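PDB 3HPY: catechol 2,3-dioxygenase from Pseudomonas sp. KL28, which probably catalyses the iron(II)-dependent extradiol cleavage of catechol by O2 to (2Z,4E)-2-hydroxy-6-oxohexa-2,4-dienoate. Local coordinates for residues C[177-182]-C[248-253]. Numbering follows the deposited sequence.
Sequences LVERVL and HGVTRG. With MCT (4-methylcatechol), chain J.
Glu179 reaches from its strand to the loop and takes the backbone N-H of Thr251 on OE2 (2.7 Å from Thr251 N, N-H...O angle 158°). The donor lies 38° out of the carboxylate plane, while Glu179 OE1 lies against Val250 CA at 3.3 Å. Beyond CG the chain is extended, a length that lets an acid bridge the backbones, whose closest CA atoms, Glu179 CA and Val250 CA, are 7.0 Å apart. The receiving loop is a type II turn, closed by Arg252 N to Gly249 O; its middle peptide offers the Thr251 N-H outward. Thr251 takes the third position with positive phi, its OG1 facing the ligand ring near C5. Val178 and Glu179 together face the single residue Trp193 on strand 189-195, a classic beta bulge in the C-terminal vicinal oxygen chelate domain. Away from this tight end the fit is looser: a water gives one hydrogen to Glu179 OE2 and one to Gly249 O, oxygens 4.3 Å apart. Tyr273 OH also bonds OE2. On the turn's pocket side, Val250 sets CG1 anti to its backbone N (chi1 171°), bringing this small apolar branch 3.5 Å from 4-methylcatechol C6, and His248 lays a ring face against the substrate ring.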
loop_
_atom_site.group_PDB
_atom_site.type_symbol
_atom_site.label_atom_id
_atom_site.label_comp_id
_atom_site.label_asym_id
_atom_site.label_seq_id
_atom_site.Cartn_x
_atom_site.Cartn_y
_atom_site.Cartn_z
ATOM N N LEU C 177 -15.972 -12.190 -23.800
ATOM C CA LEU C 177 -15.473 -10.820 -23.851
ATOM C C LEU C 177 -15.658 -10.074 -22.543
ATOM O O LEU C 177 -16.779 -9.943 -22.045
ATOM C CB LEU C 177 -16.189 -10.032 -24.952
ATOM C CG LEU C 177 -15.321 -9.298 -25.978
ATOM C CD1 LEU C 177 -16.194 -8.391 -26.838
ATOM C CD2 LEU C 177 -14.262 -8.494 -25.275
ATOM N N VAL C 178 -14.562 -9.568 -21.984
ATOM C CA VAL C 178 -14.666 -8.814 -20.751
ATOM C C VAL C 178 -14.662 -7.346 -21.138
ATOM O O VAL C 178 -15.481 -6.566 -20.660
ATOM C CB VAL C 178 -13.495 -9.107 -19.789
ATOM C CG1 VAL C 178 -13.691 -8.329 -18.515
ATOM C CG2 VAL C 178 -13.410 -10.608 -19.494
ATOM N N GLU C 179 -13.745 -6.971 -22.023
ATOM C CA GLU C 179 -13.669 -5.588 -22.477
ATOM C C GLU C 179 -13.202 -5.462 -23.921
ATOM O O GLU C 179 -12.493 -6.331 -24.442
ATOM C CB GLU C 179 -12.730 -4.773 -21.587
ATOM C CG GLU C 179 -13.335 -4.281 -20.295
ATOM C CD GLU C 179 -12.478 -3.198 -19.659
ATOM O OE1 GLU C 179 -12.109 -2.248 -20.381
ATOM O OE2 GLU C 179 -12.179 -3.293 -18.449
ATOM N N ARG C 180 -13.590 -4.365 -24.561
ATOM C CA ARG C 180 -13.186 -4.133 -25.936
ATOM C C ARG C 180 -12.970 -2.668 -26.268
ATOM O O ARG C 180 -13.585 -1.768 -25.684
ATOM C CB ARG C 180 -14.219 -4.713 -26.902
ATOM C CG ARG C 180 -15.585 -4.064 -26.824
ATOM C CD ARG C 180 -16.624 -4.906 -27.557
ATOM N NE ARG C 180 -17.964 -4.589 -27.087
ATOM C CZ ARG C 180 -19.046 -5.317 -27.334
ATOM N NH1 ARG C 180 -18.961 -6.426 -28.063
ATOM N NH2 ARG C 180 -20.215 -4.936 -26.834
ATOM N N VAL C 181 -12.073 -2.442 -27.216
ATOM C CA VAL C 181 -11.789 -1.099 -27.672
ATOM C C VAL C 181 -12.452 -0.938 -29.041
ATOM O O VAL C 181 -12.061 -1.597 -30.003
ATOM C CB VAL C 181 -10.271 -0.872 -27.789
ATOM C CG1 VAL C 181 -9.994 0.447 -28.480
ATOM C CG2 VAL C 181 -9.647 -0.890 -26.402
ATOM N N LEU C 182 -13.474 -0.084 -29.105
ATOM C CA LEU C 182 -14.196 0.166 -30.351
ATOM C C LEU C 182 -13.340 0.986 -31.301
ATOM O O LEU C 182 -12.824 2.041 -30.931
ATOM C CB LEU C 182 -15.505 0.927 -30.091
ATOM C CG LEU C 182 -16.760 0.162 -29.659
ATOM C CD1 LEU C 182 -16.481 -0.635 -28.402
ATOM C CD2 LEU C 182 -17.890 1.144 -29.422
ATOM N N HIS C 248 -4.256 1.322 -16.134
ATOM C CA HIS C 248 -4.943 1.181 -17.425
ATOM C C HIS C 248 -6.403 1.458 -17.130
ATOM O O HIS C 248 -6.838 1.159 -16.014
ATOM C CB HIS C 248 -4.942 -0.266 -17.943
ATOM C CG HIS C 248 -3.685 -0.888 -18.575
ATOM N ND1 HIS C 248 -3.137 -2.056 -18.055
ATOM C CD2 HIS C 248 -2.937 -0.518 -19.629
ATOM C CE1 HIS C 248 -2.099 -2.371 -18.803
ATOM N NE2 HIS C 248 -1.965 -1.484 -19.753
ATOM N N GLY C 249 -7.218 1.987 -18.046
ATOM C CA GLY C 249 -8.639 2.151 -17.734
ATOM C C GLY C 249 -9.202 0.751 -17.927
ATOM O O GLY C 249 -9.920 0.167 -17.100
ATOM N N VAL C 250 -8.830 0.235 -19.087
ATOM C CA VAL C 250 -9.131 -1.103 -19.525
ATOM C C VAL C 250 -8.672 -1.916 -18.338
ATOM O O VAL C 250 -7.528 -1.776 -17.908
ATOM C CB VAL C 250 -8.238 -1.424 -20.719
ATOM C CG1 VAL C 250 -8.339 -2.881 -21.107
ATOM C CG2 VAL C 250 -8.594 -0.504 -21.853
ATOM N N THR C 251 -9.578 -2.713 -17.784
ATOM C CA THR C 251 -9.278 -3.578 -16.653
ATOM C C THR C 251 -8.928 -2.903 -15.325
ATOM O O THR C 251 -8.893 -3.576 -14.298
ATOM C CB THR C 251 -8.158 -4.584 -17.033
ATOM O OG1 THR C 251 -6.873 -3.951 -16.975
ATOM C CG2 THR C 251 -8.391 -5.090 -18.458
ATOM N N ARG C 252 -8.685 -1.595 -15.322
ATOM C CA ARG C 252 -8.351 -0.910 -14.070
ATOM C C ARG C 252 -7.046 -1.490 -13.484
ATOM O O ARG C 252 -6.673 -1.181 -12.355
ATOM C CB ARG C 252 -9.470 -1.104 -13.021
ATOM C CG ARG C 252 -10.950 -0.839 -13.428
ATOM C CD ARG C 252 -11.863 -1.235 -12.232
ATOM N NE ARG C 252 -13.299 -0.935 -12.334
ATOM C CZ ARG C 252 -14.182 -1.223 -11.373
ATOM N NH1 ARG C 252 -13.772 -1.814 -10.252
ATOM N NH2 ARG C 252 -15.469 -0.915 -11.522
ATOM N N GLY C 253 -6.364 -2.338 -14.249
ATOM C CA GLY C 253 -5.135 -2.952 -13.764
ATOM C C GLY C 253 -3.891 -2.078 -13.773
ATOM O O GLY C 253 -3.477 -1.575 -14.820
HETATM C C1 MCT J . -4.257 -3.153 -21.567
HETATM C C2 MCT J . -3.091 -3.853 -21.917
HETATM C C3 MCT J . -2.636 -4.897 -21.079
HETATM O O3 MCT J . -1.524 -5.562 -21.406
HETATM C C4 MCT J . -3.346 -5.249 -19.899
HETATM O O4 MCT J . -2.889 -6.259 -19.107
HETATM C C5 MCT J . -4.528 -4.541 -19.548
HETATM C C6 MCT J . -4.976 -3.494 -20.393
HETATM C C MCT J . -4.744 -2.042 -22.442
HETATM O O HOH W 1 -12.592 -0.790 -17.321
#